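Local structure of major Capsid Protein VP1 (Chimpanzee polyomavirus Bob, 6Y9I) at residues L24-R29 with L253-A258; E128-H133 with C261-K266. The protein forms pentamers of jelly-roll subunits that build the outer shell of the polyomavirus capsid and, as in related viruses, probably binds glycan receptors on host cells. One frame throughout, in Å; residues are numbered along the deposited sequence.

Contact 1. Residues L24-R29 with L253-A258; sequences LYLEPR and LFVSAA. With MG (magnesium ion), chain F.
Leu24 turns one methyl end-on against Val255: its CD1 lies 3.4 Å from Val255 CG2, closer than ordinary van der Waals contact between carbons, so the two side chains meet tip to tip under tight packing. Leu24 CG (chi1 72°) and Val255 CG2 both sit between backbone N and carbonyl carbon; this brings CD1, beyond CG, against CG2. Leu26, two residues on and pointing the same way, slants across Val255 instead. Its CD1 is 3.9 Å from Val255 CG2 and equally 3.9 Å from Ala257 CB, so a single methyl bridges Val255 and Ala257. The side chains meet through apolar contacts alone, though Leu26 CD1 also rests on the Val255 backbone. The strand axes stay 8.3 Å apart at their closest and run at 38° to each other, a spacing too wide for backbone pairing and suited to side chains meeting between layers. Past the strand end the chain turns polar: Glu27 OE1 binds a magnesium ion at 2.5 Å, three waters are further ligands, and Leu183 O of the second subunit also binds the metal. The other carboxylate oxygen, Glu27 OE2, accepts a hydrogen bond of 2.7 Å from one of those waters, which fixes the carboxylate through both oxygens. In the fold, strand 8-26 pairs with strand 272-291, whose Phe281 touches Leu26 and Val255, while Val72 and Ala70 of strand 68-73 adjoin Leu24 and Leu26, placing the contact in the buried interior of the jelly roll.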
loop_
_atom_site.group_PDB
_atom_site.type_symbol
_atom_site.label_atom_id
_atom_site.label_comp_id
_atom_site.label_asym_id
_atom_site.label_seq_id
_atom_site.Cartn_x
_atom_site.Cartn_y
_atom_site.Cartn_z
ATOM N N LEU A 24 2.594 27.776 -14.179
ATOM C CA LEU A 24 3.970 28.107 -13.766
ATOM C C LEU A 24 4.663 26.868 -13.211
ATOM O O LEU A 24 3.994 25.842 -12.939
ATOM C CB LEU A 24 3.978 29.245 -12.753
ATOM C CG LEU A 24 3.471 28.924 -11.351
ATOM C CD1 LEU A 24 4.137 29.854 -10.359
ATOM C CD2 LEU A 24 1.961 29.041 -11.277
ATOM N N TYR A 25 5.979 26.971 -13.142
ATOM C CA TYR A 25 6.882 25.976 -12.530
ATOM C C TYR A 25 7.439 26.595 -11.271
ATOM O O TYR A 25 7.719 27.824 -11.302
ATOM C CB TYR A 25 8.035 25.621 -13.460
ATOM C CG TYR A 25 7.750 24.455 -14.355
ATOM C CD1 TYR A 25 7.617 23.184 -13.824
ATOM C CD2 TYR A 25 7.629 24.615 -15.724
ATOM C CE1 TYR A 25 7.381 22.093 -14.637
ATOM C CE2 TYR A 25 7.379 23.533 -16.551
ATOM C CZ TYR A 25 7.267 22.267 -16.003
ATOM O OH TYR A 25 7.039 21.178 -16.793
ATOM N N LEU A 26 7.550 25.799 -10.209
ATOM C CA LEU A 26 8.447 26.119 -9.071
ATOM C C LEU A 26 9.630 25.162 -9.141
ATOM O O LEU A 26 9.433 23.918 -9.116
ATOM C CB LEU A 26 7.703 26.023 -7.741
ATOM C CG LEU A 26 6.580 27.043 -7.551
ATOM C CD1 LEU A 26 5.833 26.794 -6.249
ATOM C CD2 LEU A 26 7.123 28.467 -7.584
ATOM N N GLU A 27 10.815 25.741 -9.261
ATOM C CA GLU A 27 12.079 24.980 -9.267
ATOM C C GLU A 27 12.369 24.585 -7.823
ATOM O O GLU A 27 11.993 25.307 -6.895
ATOM C CB GLU A 27 13.165 25.806 -9.940
ATOM C CG GLU A 27 12.967 25.881 -11.446
ATOM C CD GLU A 27 14.197 26.177 -12.278
ATOM O OE1 GLU A 27 14.174 27.202 -12.973
ATOM O OE2 GLU A 27 15.142 25.353 -12.293
ATOM N N PRO A 28 13.049 23.435 -7.602
ATOM C CA PRO A 28 13.295 22.943 -6.246
ATOM C C PRO A 28 14.303 23.844 -5.518
ATOM O O PRO A 28 15.210 24.364 -6.178
ATOM C CB PRO A 28 13.858 21.546 -6.460
ATOM C CG PRO A 28 14.497 21.616 -7.822
ATOM C CD PRO A 28 13.636 22.572 -8.632
ATOM N N ARG A 29 14.082 24.045 -4.217
ATOM C CA ARG A 29 14.993 24.792 -3.308
ATOM C C ARG A 29 15.511 23.847 -2.225
ATOM O O ARG A 29 15.055 23.929 -1.047
ATOM C CB ARG A 29 14.268 26.048 -2.810
ATOM C CG ARG A 29 13.783 26.936 -3.943
ATOM C CD ARG A 29 14.909 27.659 -4.624
ATOM N NE ARG A 29 14.481 28.478 -5.748
ATOM C CZ ARG A 29 14.737 28.221 -7.030
ATOM N NH1 ARG A 29 15.339 27.108 -7.406
ATOM N NH2 ARG A 29 14.334 29.058 -7.960
ATOM N N LEU A 253 -2.358 35.228 -7.112
ATOM C CA LEU A 253 -2.456 33.781 -6.829
ATOM C C LEU A 253 -1.118 33.326 -6.228
ATOM O O LEU A 253 -0.084 33.577 -6.833
ATOM C CB LEU A 253 -2.741 33.033 -8.129
ATOM C CG LEU A 253 -2.933 31.525 -7.962
ATOM C CD1 LEU A 253 -4.175 31.219 -7.143
ATOM C CD2 LEU A 253 -3.005 30.886 -9.327
ATOM N N PHE A 254 -1.160 32.621 -5.114
ATOM C CA PHE A 254 0.053 32.164 -4.401
ATOM C C PHE A 254 0.121 30.651 -4.527
ATOM O O PHE A 254 -0.839 29.971 -4.101
ATOM C CB PHE A 254 -0.013 32.658 -2.958
ATOM C CG PHE A 254 -0.112 34.159 -2.846
ATOM C CD1 PHE A 254 -1.288 34.815 -3.166
ATOM C CD2 PHE A 254 0.983 34.916 -2.456
ATOM C CE1 PHE A 254 -1.373 36.199 -3.090
ATOM C CE2 PHE A 254 0.897 36.299 -2.380
ATOM C CZ PHE A 254 -0.284 36.932 -2.687
ATOM N N VAL A 255 1.209 30.147 -5.100
ATOM C CA VAL A 255 1.479 28.683 -5.202
ATOM C C VAL A 255 2.725 28.390 -4.375
ATOM O O VAL A 255 3.626 29.266 -4.260
ATOM C CB VAL A 255 1.581 28.178 -6.656
ATOM C CG1 VAL A 255 0.285 28.434 -7.416
ATOM C CG2 VAL A 255 2.728 28.817 -7.418
ATOM N N SER A 256 2.708 27.242 -3.717
ATOM C CA SER A 256 3.767 26.805 -2.777
ATOM C C SER A 256 4.020 25.339 -3.054
ATOM O O SER A 256 3.061 24.632 -3.481
ATOM C CB SER A 256 3.385 27.044 -1.332
ATOM O OG SER A 256 2.844 28.328 -1.153
ATOM N N ALA A 257 5.267 24.912 -2.896
ATOM C CA ALA A 257 5.649 23.504 -3.118
ATOM C C ALA A 257 6.880 23.135 -2.293
ATOM O O ALA A 257 7.701 23.996 -1.924
ATOM C CB ALA A 257 5.873 23.240 -4.586
ATOM N N ALA A 258 6.990 21.844 -2.031
ATOM C CA ALA A 258 8.206 21.159 -1.543
ATOM C C ALA A 258 8.193 19.749 -2.122
ATOM O O ALA A 258 7.185 19.099 -1.951
ATOM C CB ALA A 258 8.228 21.142 -0.048
HETATM MG MG MG F . 15.257 27.335 -15.194
HETATM O O HOH W 1 17.018 25.882 -14.163
HETATM O O HOH W 2 16.617 27.537 -16.985
HETATM O O HOH W 3 13.710 28.734 -15.560
#

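Contact 2. Residues E128-H133 with C261-K266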
loop_
_atom_site.group_PDB
_atom_site.type_symbol
_atom_site.label_atom_id
_atom_site.label_comp_id
_atom_site.label_asym_id
_atom_site.label_seq_id
_atom_site.Cartn_x
_atom_site.Cartn_y
_atom_site.Cartn_z
ATOM N N GLU A 128 16.898 7.392 -3.294
ATOM C CA GLU A 128 15.903 6.703 -2.451
ATOM C C GLU A 128 15.803 7.396 -1.092
ATOM O O GLU A 128 16.551 8.339 -0.832
ATOM C CB GLU A 128 16.257 5.216 -2.339
ATOM C CG GLU A 128 17.633 4.914 -1.763
ATOM C CD GLU A 128 18.006 3.426 -1.859
ATOM O OE1 GLU A 128 17.365 2.705 -2.664
ATOM O OE2 GLU A 128 18.906 2.972 -1.104
ATOM N N GLY A 129 14.923 6.922 -0.235
ATOM C CA GLY A 129 14.801 7.450 1.133
ATOM C C GLY A 129 13.717 8.503 1.202
ATOM O O GLY A 129 12.792 8.455 0.371
ATOM N N MET A 130 13.814 9.415 2.163
ATOM C CA MET A 130 12.663 10.267 2.555
ATOM C C MET A 130 12.153 11.068 1.352
ATOM O O MET A 130 12.964 11.590 0.545
ATOM C CB MET A 130 12.967 11.186 3.738
ATOM C CG MET A 130 14.216 11.991 3.583
ATOM S SD MET A 130 15.182 11.830 5.082
ATOM C CE MET A 130 16.067 10.315 4.747
ATOM N N ASN A 131 10.829 11.052 1.225
ATOM C CA ASN A 131 10.017 11.700 0.184
ATOM C C ASN A 131 9.076 12.628 0.935
ATOM O O ASN A 131 8.376 12.139 1.871
ATOM C CB ASN A 131 9.283 10.657 -0.674
ATOM C CG ASN A 131 10.026 10.348 -1.951
ATOM O OD1 ASN A 131 9.576 10.726 -3.041
ATOM N ND2 ASN A 131 11.188 9.712 -1.817
ATOM N N TYR A 132 9.140 13.922 0.624
ATOM C CA TYR A 132 8.257 14.934 1.240
ATOM C C TYR A 132 7.718 15.754 0.087
ATOM O O TYR A 132 8.499 16.349 -0.663
ATOM C CB TYR A 132 8.984 15.781 2.279
ATOM C CG TYR A 132 8.145 16.816 2.977
ATOM C CD1 TYR A 132 7.960 18.076 2.414
ATOM C CD2 TYR A 132 7.590 16.579 4.226
ATOM C CE1 TYR A 132 7.202 19.052 3.048
ATOM C CE2 TYR A 132 6.834 17.550 4.863
ATOM C CZ TYR A 132 6.645 18.789 4.277
ATOM O OH TYR A 132 5.890 19.746 4.865
ATOM N N HIS A 133 6.422 15.684 -0.108
ATOM C CA HIS A 133 5.736 16.244 -1.284
ATOM C C HIS A 133 4.575 17.070 -0.766
ATOM O O HIS A 133 3.749 16.550 -0.021
ATOM C CB HIS A 133 5.332 15.137 -2.268
ATOM C CG HIS A 133 6.515 14.388 -2.799
ATOM N ND1 HIS A 133 7.347 14.923 -3.755
ATOM C CD2 HIS A 133 7.044 13.186 -2.468
ATOM C CE1 HIS A 133 8.315 14.070 -4.039
ATOM N NE2 HIS A 133 8.149 12.999 -3.266
ATOM N N CYS A 261 12.605 14.177 -3.265
ATOM C CA CYS A 261 12.375 12.880 -3.962
ATOM C C CYS A 261 13.262 11.791 -3.363
ATOM O O CYS A 261 13.069 10.633 -3.693
ATOM C CB CYS A 261 12.556 13.071 -5.457
ATOM S SG CYS A 261 11.286 14.180 -6.134
ATOM N N GLY A 262 14.181 12.155 -2.464
ATOM C CA GLY A 262 15.059 11.206 -1.763
ATOM C C GLY A 262 16.419 11.824 -1.564
ATOM O O GLY A 262 16.518 13.058 -1.657
ATOM N N VAL A 263 17.427 10.990 -1.339
ATOM C CA VAL A 263 18.824 11.397 -1.071
ATOM C C VAL A 263 19.738 10.600 -1.994
ATOM O O VAL A 263 19.393 9.450 -2.397
ATOM C CB VAL A 263 19.206 11.180 0.408
ATOM C CG1 VAL A 263 18.236 11.881 1.336
ATOM C CG2 VAL A 263 19.285 9.697 0.759
ATOM N N MET A 264 20.875 11.187 -2.328
ATOM C CA MET A 264 22.022 10.418 -2.846
ATOM C C MET A 264 22.985 10.213 -1.677
ATOM O O MET A 264 22.992 11.053 -0.725
ATOM C CB MET A 264 22.703 11.122 -4.022
ATOM C CG MET A 264 23.373 12.387 -3.653
ATOM S SD MET A 264 24.584 12.903 -4.893
ATOM C CE MET A 264 26.011 11.940 -4.390
ATOM N N VAL A 265 23.717 9.114 -1.731
ATOM C CA VAL A 265 24.776 8.723 -0.760
ATOM C C VAL A 265 26.145 8.829 -1.446
ATOM O O VAL A 265 26.331 8.258 -2.566
ATOM C CB VAL A 265 24.509 7.321 -0.194
ATOM C CG1 VAL A 265 25.593 6.933 0.790
ATOM C CG2 VAL A 265 23.136 7.199 0.456
ATOM N N LYS A 266 27.035 9.623 -0.846
ATOM C CA LYS A 266 28.399 9.883 -1.346
ATOM C C LYS A 266 29.270 8.658 -1.069
ATOM O O LYS A 266 29.238 8.161 0.059
ATOM C CB LYS A 266 28.967 11.139 -0.673
ATOM C CG LYS A 266 28.882 12.403 -1.516
ATOM C CD LYS A 266 29.318 13.670 -0.792
ATOM C CE LYS A 266 30.749 13.629 -0.310
ATOM N NZ LYS A 266 31.680 13.473 -1.448
#
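Val263 N donates to Glu128 O over 2.8 Å, the firm half of a single antiparallel hydrogen-bonded bridge; the return bond, Glu128 N to Val263 O, is weak at 3.4 Å. The Asn131 amide ties the turn together next. Its ND2 gives a hydrogen bond of 3.0 Å to Gly129 O, which lies in the amide plane, and a weak, bent one of 2.8 Å to Cys261 O, with an angle of only 133° at the hydrogen. On the other side of that amide, OD1 accepts a nearly straight bond from His133 NE2 (2.7 Å, 170°), exactly in the imidazole plane. With His133 ND1 bonded to Asp259, both ring nitrogens are engaged and the rotation of the imidazole is fixed. Cys261 SG approaches the same ring at its edge, 3.6 Å from His133 CE1; with CG of His133 anti to the carbonyl carbon (chi1 -61°), the ring reaches back to the cysteine. Where the backbones draw together, Gly262 CA makes a CA-H...O contact of 3.1 Å with Met130 O. Gly262, with no side chain, also lies close to Glu128 O. Apolar packing is looser: Met130 CE is 4.3 Å from Val263 CG1. Strand 252-265 is flanked here by strand 272-291, whose Tyr274 touches both Met130 and Val263, while 131-138 pairs on with strand 212-219, and Val107 of the third subunit packs on Met130, bringing the contact to a subunit interface.

How the contacts relate
Strand 252-265 serves both contacts, its residues 253-258 in contact 1 and 261-266 in contact 2, so the two sites follow each other along one strand with centres 19 Å apart. They differ in kind: contact 1 joins facing layers through side chains, whereas contact 2 joins strand 252-265 to the start of its sheet neighbour 131-138 and the loop before it. They meet where Ala258 CB packs 3.9 Å from Tyr132 CE1. Contact 1 lies nearer the chain centre, about 7 Å from it against about 15 Å for contact 2. Each extends to another copy of the protein, contact 1 through the magnesium ion shared with the second subunit, contact 2 through Tyr132 against Phe230 of the third.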